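Local coordinates for solute binding protein MsmE (PDB 4R6H) that binds melibiose, raffinose and stachyose and serves as the solute-binding component of an ABC transporter that imports these sugars, at residues Lys32-Tyr38 with Asp63-His69; Leu53-Phe57 with Asp325-Met330; Asn86-Asp90 with Trp314-Gln319. All blocks are in the same frame, centred on the assembly; numbering follows the deposited sequence. Where two conformers were deposited one is given.

Overall arrangement
All three contacts lie on the same side of the chain's centre, in one lobe of a member of the bacterial solute-binding protein 1 family that was crystallised in an open conformation. Contact 1 pairs two parallel strands, and the other two pack against it. The centre of contact 2 is about 11 Å from that of contact 1: its helices apply Phe57 and Phe326 to the strand pair, with Phe326 CE1 3.6 Å from Ile37 CD1. Contact 3, centred about 12 Å from contact 1, joins it through Asp90 OD2, which accepts from Thr36 N at 2.8 Å. Contacts 2 and 3 do not touch, their nearest atoms being about 7 Å apart.

Contact 1 (Lys32-Tyr38 with Asp63-His69); sequences KKTLTIY and DIHVSLH
Lys33 O draws two donors from the neighbouring strand: His65 N, 2.8 Å away in a nearly straight bond (170° at the hydrogen), and the weaker CA-H of Ile64, whose CA lies 3.4 Å from Lys33 O. Strands 33-38 and 64-69 are the parallel pair of a beta-alpha-beta unit, with helix 44-60 as the crossover. Lys33, Leu35 and Ile37 each use both N-H and C=O in it, giving six backbone bonds in all. The register sets each residue beside its partner on the same face of the pair. The face of Leu35, Ile37, Ile64, Val66 and Leu68 is largely apolar, with Lys33 at its end. Ile37 has CG1 opposite its carbonyl carbon (chi1 -52°), and its branches diverge: CD1 meets Val66 CG1 at 3.7 Å, while CG2 meets Leu68 CD2 at 3.8 Å. Phe326 and Phe57 pack onto this face, and Glu322 forms a salt bridge with Lys33 NZ. The face with Thr34, Ser67 and His69 is more polar. Thr34 OG1 sits at the edge of the His65 ring, whereas Thr34 CG2 turns to Ser67 CB, 3.7 Å away. Tyr38, whose OH is bonded to Arg82 NE, brings CE1 over one face of the His69 imidazole, 3.8 Å from His69 CG.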
loop_
_atom_site.group_PDB
_atom_site.type_symbol
_atom_site.label_atom_id
_atom_site.label_comp_id
_atom_site.label_asym_id
_atom_site.label_seq_id
_atom_site.Cartn_x
_atom_site.Cartn_y
_atom_site.Cartn_z
ATOM N N LYS A 32 -32.834 3.454 18.708
ATOM C CA LYS A 32 -31.423 3.105 18.448
ATOM C C LYS A 32 -30.573 4.371 18.384
ATOM O O LYS A 32 -31.054 5.433 17.992
ATOM C CB LYS A 32 -31.269 2.311 17.137
ATOM C CG LYS A 32 -31.993 0.984 17.115
ATOM C CD LYS A 32 -31.652 0.181 15.876
ATOM C CE LYS A 32 -32.450 -1.118 15.833
ATOM N NZ LYS A 32 -32.197 -1.892 14.578
ATOM N N LYS A 33 -29.308 4.244 18.759
ATOM C CA LYS A 33 -28.322 5.307 18.549
ATOM C C LYS A 33 -27.472 4.943 17.327
ATOM O O LYS A 33 -27.280 3.766 17.034
ATOM C CB LYS A 33 -27.461 5.459 19.789
ATOM C CG LYS A 33 -26.550 4.274 20.042
ATOM C CD LYS A 33 -26.479 3.945 21.510
ATOM C CE LYS A 33 -25.636 4.964 22.246
ATOM N NZ LYS A 33 -24.877 4.294 23.326
ATOM N N THR A 34 -26.964 5.959 16.649
ATOM C CA THR A 34 -26.223 5.755 15.415
ATOM C C THR A 34 -24.738 5.718 15.735
ATOM O O THR A 34 -24.239 6.613 16.394
ATOM C CB THR A 34 -26.481 6.896 14.435
ATOM O OG1 THR A 34 -27.843 6.812 13.971
ATOM C CG2 THR A 34 -25.553 6.793 13.243
ATOM N N LEU A 35 -24.036 4.709 15.224
ATOM C CA LEU A 35 -22.563 4.609 15.367
ATOM C C LEU A 35 -22.035 4.840 13.951
ATOM O O LEU A 35 -22.348 4.073 13.032
ATOM C CB LEU A 35 -22.191 3.219 15.867
ATOM C CG LEU A 35 -20.661 2.948 15.948
ATOM C CD1 LEU A 35 -20.036 3.737 17.068
ATOM C CD2 LEU A 35 -20.393 1.471 16.150
ATOM N N THR A 36 -21.318 5.956 13.758
ATOM C CA THR A 36 -20.886 6.333 12.432
ATOM C C THR A 36 -19.465 5.854 12.177
ATOM O O THR A 36 -18.570 6.055 13.006
ATOM C CB THR A 36 -20.951 7.847 12.218
ATOM O OG1 THR A 36 -20.225 8.512 13.256
ATOM C CG2 THR A 36 -22.414 8.337 12.225
ATOM N N ILE A 37 -19.299 5.205 11.033
ATOM C CA ILE A 37 -18.004 4.607 10.659
ATOM C C ILE A 37 -17.641 5.048 9.243
ATOM O O ILE A 37 -18.455 4.911 8.303
ATOM C CB ILE A 37 -18.074 3.078 10.646
ATOM C CG1 ILE A 37 -18.647 2.567 11.958
ATOM C CG2 ILE A 37 -16.692 2.465 10.323
ATOM C CD1 ILE A 37 -18.612 1.066 12.140
ATOM N N TYR A 38 -16.441 5.611 9.079
ATOM C CA TYR A 38 -15.924 5.973 7.755
ATOM C C TYR A 38 -14.842 4.966 7.352
ATOM O O TYR A 38 -14.008 4.582 8.195
ATOM C CB TYR A 38 -15.269 7.360 7.769
ATOM C CG TYR A 38 -16.127 8.565 7.435
ATOM C CD1 TYR A 38 -17.462 8.631 7.786
ATOM C CD2 TYR A 38 -15.533 9.661 6.798
ATOM C CE1 TYR A 38 -18.226 9.767 7.469
ATOM C CE2 TYR A 38 -16.270 10.786 6.467
ATOM C CZ TYR A 38 -17.603 10.841 6.811
ATOM O OH TYR A 38 -18.301 11.986 6.476
ATOM N N ASP A 63 -29.645 -1.806 20.305
ATOM C CA ASP A 63 -29.787 -0.368 20.356
ATOM C C ASP A 63 -28.848 0.417 19.450
ATOM O O ASP A 63 -28.756 1.633 19.574
ATOM C CB ASP A 63 -29.600 0.115 21.803
ATOM C CG ASP A 63 -28.212 -0.167 22.361
ATOM O OD1 ASP A 63 -27.580 -1.171 21.968
ATOM O OD2 ASP A 63 -27.755 0.631 23.200
ATOM N N ILE A 64 -28.131 -0.258 18.555
ATOM C CA ILE A 64 -27.171 0.456 17.696
ATOM C C ILE A 64 -27.541 0.279 16.231
ATOM O O ILE A 64 -27.766 -0.824 15.762
ATOM C CB ILE A 64 -25.714 0.013 17.987
ATOM C CG1 ILE A 64 -25.361 0.312 19.452
ATOM C CG2 ILE A 64 -24.744 0.665 17.005
ATOM C CD1 ILE A 64 -24.136 -0.417 20.006
ATOM N N HIS A 65 -27.585 1.384 15.521
ATOM C CA HIS A 65 -27.653 1.381 14.086
ATOM C C HIS A 65 -26.258 1.819 13.591
ATOM O O HIS A 65 -25.830 2.937 13.864
ATOM C CB HIS A 65 -28.721 2.369 13.593
ATOM C CG HIS A 65 -28.566 2.729 12.155
ATOM N ND1 HIS A 65 -28.716 1.813 11.136
ATOM C CD2 HIS A 65 -28.226 3.901 11.567
ATOM C CE1 HIS A 65 -28.486 2.410 9.977
ATOM N NE2 HIS A 65 -28.186 3.674 10.212
ATOM N N VAL A 66 -25.599 0.931 12.850
ATOM C CA VAL A 66 -24.296 1.237 12.296
ATOM C C VAL A 66 -24.491 1.966 10.972
ATOM O O VAL A 66 -25.133 1.453 10.047
ATOM C CB VAL A 66 -23.456 -0.018 12.119
ATOM C CG1 VAL A 66 -22.141 0.375 11.421
ATOM C CG2 VAL A 66 -23.244 -0.741 13.439
ATOM N N SER A 67 -23.933 3.164 10.885
ATOM C CA SER A 67 -23.986 3.983 9.674
ATOM C C SER A 67 -22.580 3.957 9.066
ATOM O O SER A 67 -21.688 4.693 9.494
ATOM C CB SER A 67 -24.413 5.413 9.979
ATOM O OG SER A 67 -24.469 6.190 8.777
ATOM N N LEU A 68 -22.449 3.109 8.052
ATOM C CA LEU A 68 -21.191 2.852 7.358
ATOM C C LEU A 68 -21.128 3.712 6.114
ATOM O O LEU A 68 -22.036 3.678 5.266
ATOM C CB LEU A 68 -21.101 1.379 6.943
ATOM C CG LEU A 68 -20.117 0.473 7.648
ATOM C CD1 LEU A 68 -20.317 -0.944 7.107
ATOM C CD2 LEU A 68 -18.685 0.999 7.488
ATOM N N HIS A 69 -20.051 4.485 6.003
ATOM C CA HIS A 69 -19.814 5.378 4.882
ATOM C C HIS A 69 -18.555 4.990 4.151
ATOM O O HIS A 69 -17.493 4.818 4.777
ATOM C CB HIS A 69 -19.599 6.792 5.392
ATOM C CG HIS A 69 -20.793 7.383 6.060
ATOM N ND1 HIS A 69 -21.472 8.463 5.536
ATOM C CD2 HIS A 69 -21.430 7.060 7.213
ATOM C CE1 HIS A 69 -22.477 8.777 6.336
ATOM N NE2 HIS A 69 -22.476 7.941 7.357
HETATM O O HOH W 1 -29.503 -2.906 16.122
HETATM O O HOH W 2 -30.159 -0.786 12.297
#

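Contact 2 (Leu53-Phe57 with Asp325-Met330)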
loop_
_atom_site.group_PDB
_atom_site.type_symbol
_atom_site.label_atom_id
_atom_site.label_comp_id
_atom_site.label_asym_id
_atom_site.label_seq_id
_atom_site.Cartn_x
_atom_site.Cartn_y
_atom_site.Cartn_z
ATOM N N LEU A 53 -20.782 -7.706 8.440
ATOM C CA LEU A 53 -20.292 -7.739 9.783
ATOM C C LEU A 53 -20.965 -6.673 10.659
ATOM O O LEU A 53 -21.200 -6.910 11.819
ATOM C CB LEU A 53 -18.762 -7.595 9.800
ATOM C CG LEU A 53 -18.010 -8.837 9.332
ATOM C CD1 LEU A 53 -16.538 -8.463 9.194
ATOM C CD2 LEU A 53 -18.170 -10.040 10.253
ATOM N N ALA A 54 -21.244 -5.510 10.081
ATOM C CA ALA A 54 -21.995 -4.466 10.807
ATOM C C ALA A 54 -23.382 -4.983 11.163
ATOM O O ALA A 54 -23.840 -4.808 12.307
ATOM C CB ALA A 54 -22.085 -3.209 10.015
ATOM N N ALA A 55 -24.030 -5.673 10.233
ATOM C CA ALA A 55 -25.343 -6.262 10.538
ATOM C C ALA A 55 -25.284 -7.313 11.670
ATOM O O ALA A 55 -26.194 -7.399 12.512
ATOM C CB ALA A 55 -25.957 -6.831 9.286
ATOM N N ALA A 56 -24.227 -8.112 11.696
ATOM C CA ALA A 56 -24.006 -9.084 12.731
ATOM C C ALA A 56 -23.750 -8.412 14.061
ATOM O O ALA A 56 -24.218 -8.866 15.106
ATOM C CB ALA A 56 -22.864 -10.020 12.346
ATOM N N PHE A 57 -23.031 -7.292 14.039
ATOM C CA PHE A 57 -22.848 -6.512 15.271
ATOM C C PHE A 57 -24.190 -6.012 15.821
ATOM O O PHE A 57 -24.419 -6.035 17.044
ATOM C CB PHE A 57 -21.924 -5.340 14.990
ATOM C CG PHE A 57 -21.688 -4.428 16.156
ATOM C CD1 PHE A 57 -20.750 -4.723 17.106
ATOM C CD2 PHE A 57 -22.428 -3.236 16.294
ATOM C CE1 PHE A 57 -20.500 -3.849 18.162
ATOM C CE2 PHE A 57 -22.186 -2.367 17.334
ATOM C CZ PHE A 57 -21.230 -2.671 18.272
ATOM N N ASP A 325 -16.440 -1.184 21.475
ATOM C CA ASP A 325 -17.138 -2.464 21.408
ATOM C C ASP A 325 -17.114 -2.980 19.949
ATOM O O ASP A 325 -16.948 -4.186 19.705
ATOM C CB ASP A 325 -18.613 -2.364 21.838
ATOM C CG ASP A 325 -18.814 -2.172 23.333
ATOM O OD1 ASP A 325 -17.927 -2.455 24.149
ATOM O OD2 ASP A 325 -19.933 -1.702 23.652
ATOM N N PHE A 326 -17.251 -2.057 18.985
ATOM C CA PHE A 326 -17.280 -2.458 17.586
ATOM C C PHE A 326 -15.868 -2.964 17.153
ATOM O O PHE A 326 -15.745 -3.961 16.417
ATOM C CB PHE A 326 -17.743 -1.292 16.692
ATOM C CG PHE A 326 -17.987 -1.698 15.268
ATOM C CD1 PHE A 326 -16.974 -1.668 14.323
ATOM C CD2 PHE A 326 -19.211 -2.144 14.879
ATOM C CE1 PHE A 326 -17.210 -2.079 13.044
ATOM C CE2 PHE A 326 -19.449 -2.558 13.589
ATOM C CZ PHE A 326 -18.442 -2.544 12.666
ATOM N N ILE A 327 -14.822 -2.244 17.566
ATOM C CA ILE A 327 -13.459 -2.682 17.267
ATOM C C ILE A 327 -13.235 -4.097 17.852
ATOM O O ILE A 327 -12.699 -4.991 17.174
ATOM C CB ILE A 327 -12.429 -1.677 17.799
ATOM C CG1 ILE A 327 -12.459 -0.385 16.973
ATOM C CG2 ILE A 327 -11.045 -2.302 17.779
ATOM C CD1 ILE A 327 -11.612 0.736 17.537
ATOM N N ALA A 328 -13.613 -4.291 19.123
ATOM C CA ALA A 328 -13.437 -5.606 19.752
ATOM C C ALA A 328 -14.182 -6.703 18.998
ATOM O O ALA A 328 -13.684 -7.824 18.870
ATOM C CB ALA A 328 -13.847 -5.575 21.219
ATOM N N PHE A 329 -15.374 -6.380 18.502
ATOM C CA PHE A 329 -16.160 -7.294 17.720
ATOM C C PHE A 329 -15.394 -7.643 16.429
ATOM O O PHE A 329 -15.317 -8.804 16.044
ATOM C CB PHE A 329 -17.539 -6.683 17.418
ATOM C CG PHE A 329 -18.372 -7.495 16.491
ATOM C CD1 PHE A 329 -18.290 -7.282 15.135
ATOM C CD2 PHE A 329 -19.289 -8.433 16.963
ATOM C CE1 PHE A 329 -19.037 -8.037 14.235
ATOM C CE2 PHE A 329 -20.057 -9.174 16.080
ATOM C CZ PHE A 329 -19.943 -8.956 14.710
ATOM N N MET A 330 -14.917 -6.632 15.719
ATOM C CA MET A 330 -14.173 -6.856 14.473
ATOM C C MET A 330 -12.897 -7.698 14.671
ATOM O O MET A 330 -12.497 -8.456 13.764
ATOM C CB MET A 330 -13.825 -5.510 13.833
ATOM C CG MET A 330 -15.026 -4.794 13.241
ATOM S SD MET A 330 -15.874 -5.595 11.886
ATOM C CE MET A 330 -14.653 -5.479 10.571
#
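Phe57 meets Phe326 and Phe329 in an aromatic cluster that illustrates how one ring can play both parts in edge-to-face packing. Its face receives the edge of Phe326: CD2 of Phe326 stands over the middle of the Phe57 ring, 3.6 Å from Phe57 CG, with the planes at 66°. Its own edge is turned to the face of Phe329, where Phe57 CD1 comes within 3.7 Å of Phe329 CG and the planes are nearly perpendicular. The Phe57 side chain swings out to reach both because CG lies opposite the backbone N (chi1 178°).

A CH-pi contact reinforces the second pair. Phe57 CB stands 4.0 Å from the centroid of the Phe329 ring, almost on its normal. The far end of that ring rests on the backbone of helix 44-60: Phe329 CE1 is 3.4 Å from Leu53 O, and Phe329 CZ is 3.6 Å from Phe57 N, Phe57 N and Leu53 O being donor and acceptor of one helical hydrogen bond.

Aliphatic contacts complete the interface. Ala56 CB touches Phe329 CZ at 3.9 Å, and Met330, bent along its chain, delivers CE to Leu53 CD1 at 3.8 Å.

The axes of segments 53-57 (helix 44-60) and 325-330 (helix 320-331) approach to 10.8 Å with their directions at 118°, a separation spanned by the three rings. Around them, helix 333-343 packs on Leu53 and Met330 through Met339, His61 stacks on the Phe57 ring, and strand 64-69 lies against Ala54 and Phe57 through Val66.

Contact 3 (Asn86-Asp90 with Trp314-Gln319); sequences NDLPD and WKDSPQ
Trp314 crosses to Pro89 and Leu88 with its whole side chain, from the first residue of a type I beta turn (Trp314 to Ser317) that follows strand 310-313. Its CB rests 3.5 Å from Pro89 O. With CG anti to the backbone N (chi1 -180°), the indole is carried out to Leu88 and Asn86. Leu88 CB lies over one face, 3.6 Å from Trp314 CD2, in a CH-pi contact with the five-membered ring. On the pyrrole side Trp314 NE1 is 3.8 Å from Leu88 CD1. On the benzene side the CE3 of Trp314 comes to 3.3 Å from Leu88 O, and at the tip Trp314 CH2 reaches Asn86 O, also 3.3 Å away. Asp316 C and Ser317 N of the turn lie over the opposite face, so that the indole is sandwiched between Leu88 and this peptide. Replacing the indole with an alanine side chain is likely to leave both without the slab between them and open a gap between the loops.

The backbone bond from Trp314 N to Asp90 O, 3.0 Å long, fixes the root of the side chain. The two oxygens of the Asp90 carboxylate have different partners. Asp90 OD2 takes a weak bond from Gln319 NE2 and a further one from Thr36 N, on strand 33-38. Asp90 OD1 receives Ser317 OG at 2.7 Å, approached from above the carboxylate plane, and the same Ser317 OG accepts from Gln319 N at 2.8 Å, closing an ST turn just before helix 320-331.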
loop_
_atom_site.group_PDB
_atom_site.type_symbol
_atom_site.label_atom_id
_atom_site.label_comp_id
_atom_site.label_asym_id
_atom_site.label_seq_id
_atom_site.Cartn_x
_atom_site.Cartn_y
_atom_site.Cartn_z
ATOM N N ASN A 86 -13.983 19.696 14.524
ATOM C CA ASN A 86 -13.969 18.810 15.693
ATOM C C ASN A 86 -15.255 17.978 15.763
ATOM O O ASN A 86 -15.942 17.937 16.781
ATOM C CB ASN A 86 -13.692 19.623 16.965
ATOM C CG ASN A 86 -12.290 19.405 17.463
ATOM O OD1 ASN A 86 -11.450 20.302 17.410
ATOM N ND2 ASN A 86 -12.007 18.173 17.898
ATOM N N ASP A 87 -15.568 17.331 14.640
ATOM C CA ASP A 87 -16.816 16.632 14.408
ATOM C C ASP A 87 -16.536 15.386 13.575
ATOM O O ASP A 87 -17.032 15.211 12.457
ATOM C CB ASP A 87 -17.853 17.536 13.695
ATOM C CG ASP A 87 -19.204 16.870 13.535
ATOM O OD1 ASP A 87 -19.587 16.098 14.451
ATOM O OD2 ASP A 87 -19.873 17.112 12.494
ATOM N N LEU A 88 -15.774 14.494 14.189
ATOM C CA LEU A 88 -15.335 13.290 13.533
ATOM C C LEU A 88 -16.385 12.205 13.593
ATOM O O LEU A 88 -17.219 12.189 14.461
ATOM C CB LEU A 88 -14.027 12.787 14.122
ATOM C CG LEU A 88 -12.759 13.542 13.698
ATOM C CD1 LEU A 88 -12.656 14.902 14.400
ATOM C CD2 LEU A 88 -11.531 12.705 13.954
ATOM N N PRO A 89 -16.314 11.265 12.650
ATOM C CA PRO A 89 -17.087 10.070 12.834
ATOM C C PRO A 89 -16.624 9.353 14.092
ATOM O O PRO A 89 -15.499 9.550 14.559
ATOM C CB PRO A 89 -16.714 9.230 11.600
ATOM C CG PRO A 89 -15.973 10.144 10.683
ATOM C CD PRO A 89 -15.314 11.099 11.584
ATOM N N ASP A 90 -17.468 8.468 14.607
ATOM C CA ASP A 90 -17.098 7.706 15.816
ATOM C C ASP A 90 -15.885 6.803 15.547
ATOM O O ASP A 90 -14.983 6.687 16.353
ATOM C CB ASP A 90 -18.270 6.888 16.327
ATOM C CG ASP A 90 -19.507 7.755 16.623
ATOM O OD1 ASP A 90 -19.343 8.792 17.314
ATOM O OD2 ASP A 90 -20.592 7.411 16.098
ATOM N N TRP A 314 -12.619 8.041 17.530
ATOM C CA TRP A 314 -12.428 9.441 17.901
ATOM C C TRP A 314 -12.434 9.565 19.432
ATOM O O TRP A 314 -13.396 9.151 20.068
ATOM C CB TRP A 314 -13.560 10.256 17.336
ATOM C CG TRP A 314 -13.477 11.728 17.639
ATOM C CD1 TRP A 314 -12.356 12.465 17.883
ATOM C CD2 TRP A 314 -14.584 12.630 17.684
ATOM N NE1 TRP A 314 -12.702 13.799 18.087
ATOM C CE2 TRP A 314 -14.057 13.920 17.951
ATOM C CE3 TRP A 314 -15.947 12.481 17.506
ATOM C CZ2 TRP A 314 -14.884 15.058 18.091
ATOM C CZ3 TRP A 314 -16.791 13.647 17.613
ATOM C CH2 TRP A 314 -16.233 14.887 17.899
ATOM N N LYS A 315 -11.356 10.131 19.969
ATOM C CA LYS A 315 -11.184 10.236 21.421
ATOM C C LYS A 315 -12.317 11.004 22.091
ATOM O O LYS A 315 -12.649 10.733 23.244
ATOM C CB LYS A 315 -9.828 10.854 21.772
ATOM C CG LYS A 315 -9.677 12.336 21.453
ATOM C CD LYS A 315 -8.285 12.849 21.825
ATOM C CE LYS A 315 -8.128 14.326 21.509
ATOM N NZ LYS A 315 -8.813 15.201 22.500
ATOM N N ASP A 316 -12.911 11.946 21.370
ATOM C CA ASP A 316 -13.965 12.756 21.930
ATOM C C ASP A 316 -15.353 12.333 21.458
ATOM O O ASP A 316 -16.317 13.048 21.672
ATOM C CB ASP A 316 -13.640 14.244 21.697
ATOM C CG ASP A 316 -12.418 14.676 22.485
ATOM O OD1 ASP A 316 -12.205 14.183 23.610
ATOM O OD2 ASP A 316 -11.620 15.459 21.944
ATOM N N SER A 317 -15.490 11.133 20.876
ATOM C CA SER A 317 -16.802 10.641 20.505
ATOM C C SER A 317 -17.684 10.446 21.723
ATOM O O SER A 317 -17.257 9.838 22.690
ATOM C CB SER A 317 -16.714 9.284 19.807
ATOM O OG SER A 317 -18.003 8.692 19.601
ATOM N N PRO A 318 -18.926 10.953 21.662
ATOM C CA PRO A 318 -19.872 10.607 22.737
ATOM C C PRO A 318 -20.178 9.113 22.786
ATOM O O PRO A 318 -20.627 8.614 23.811
ATOM C CB PRO A 318 -21.126 11.405 22.370
ATOM C CG PRO A 318 -20.657 12.518 21.498
ATOM C CD PRO A 318 -19.451 11.996 20.763
ATOM N N GLN A 319 -19.871 8.398 21.702
ATOM C CA GLN A 319 -20.135 6.979 21.615
ATOM C C GLN A 319 -18.828 6.148 21.596
ATOM O O GLN A 319 -18.795 5.054 21.025
ATOM C CB GLN A 319 -20.999 6.734 20.378
ATOM C CG GLN A 319 -22.484 6.752 20.730
ATOM C CD GLN A 319 -23.381 7.196 19.599
ATOM O OE1 GLN A 319 -24.578 7.402 19.796
ATOM N NE2 GLN A 319 -22.814 7.353 18.413
#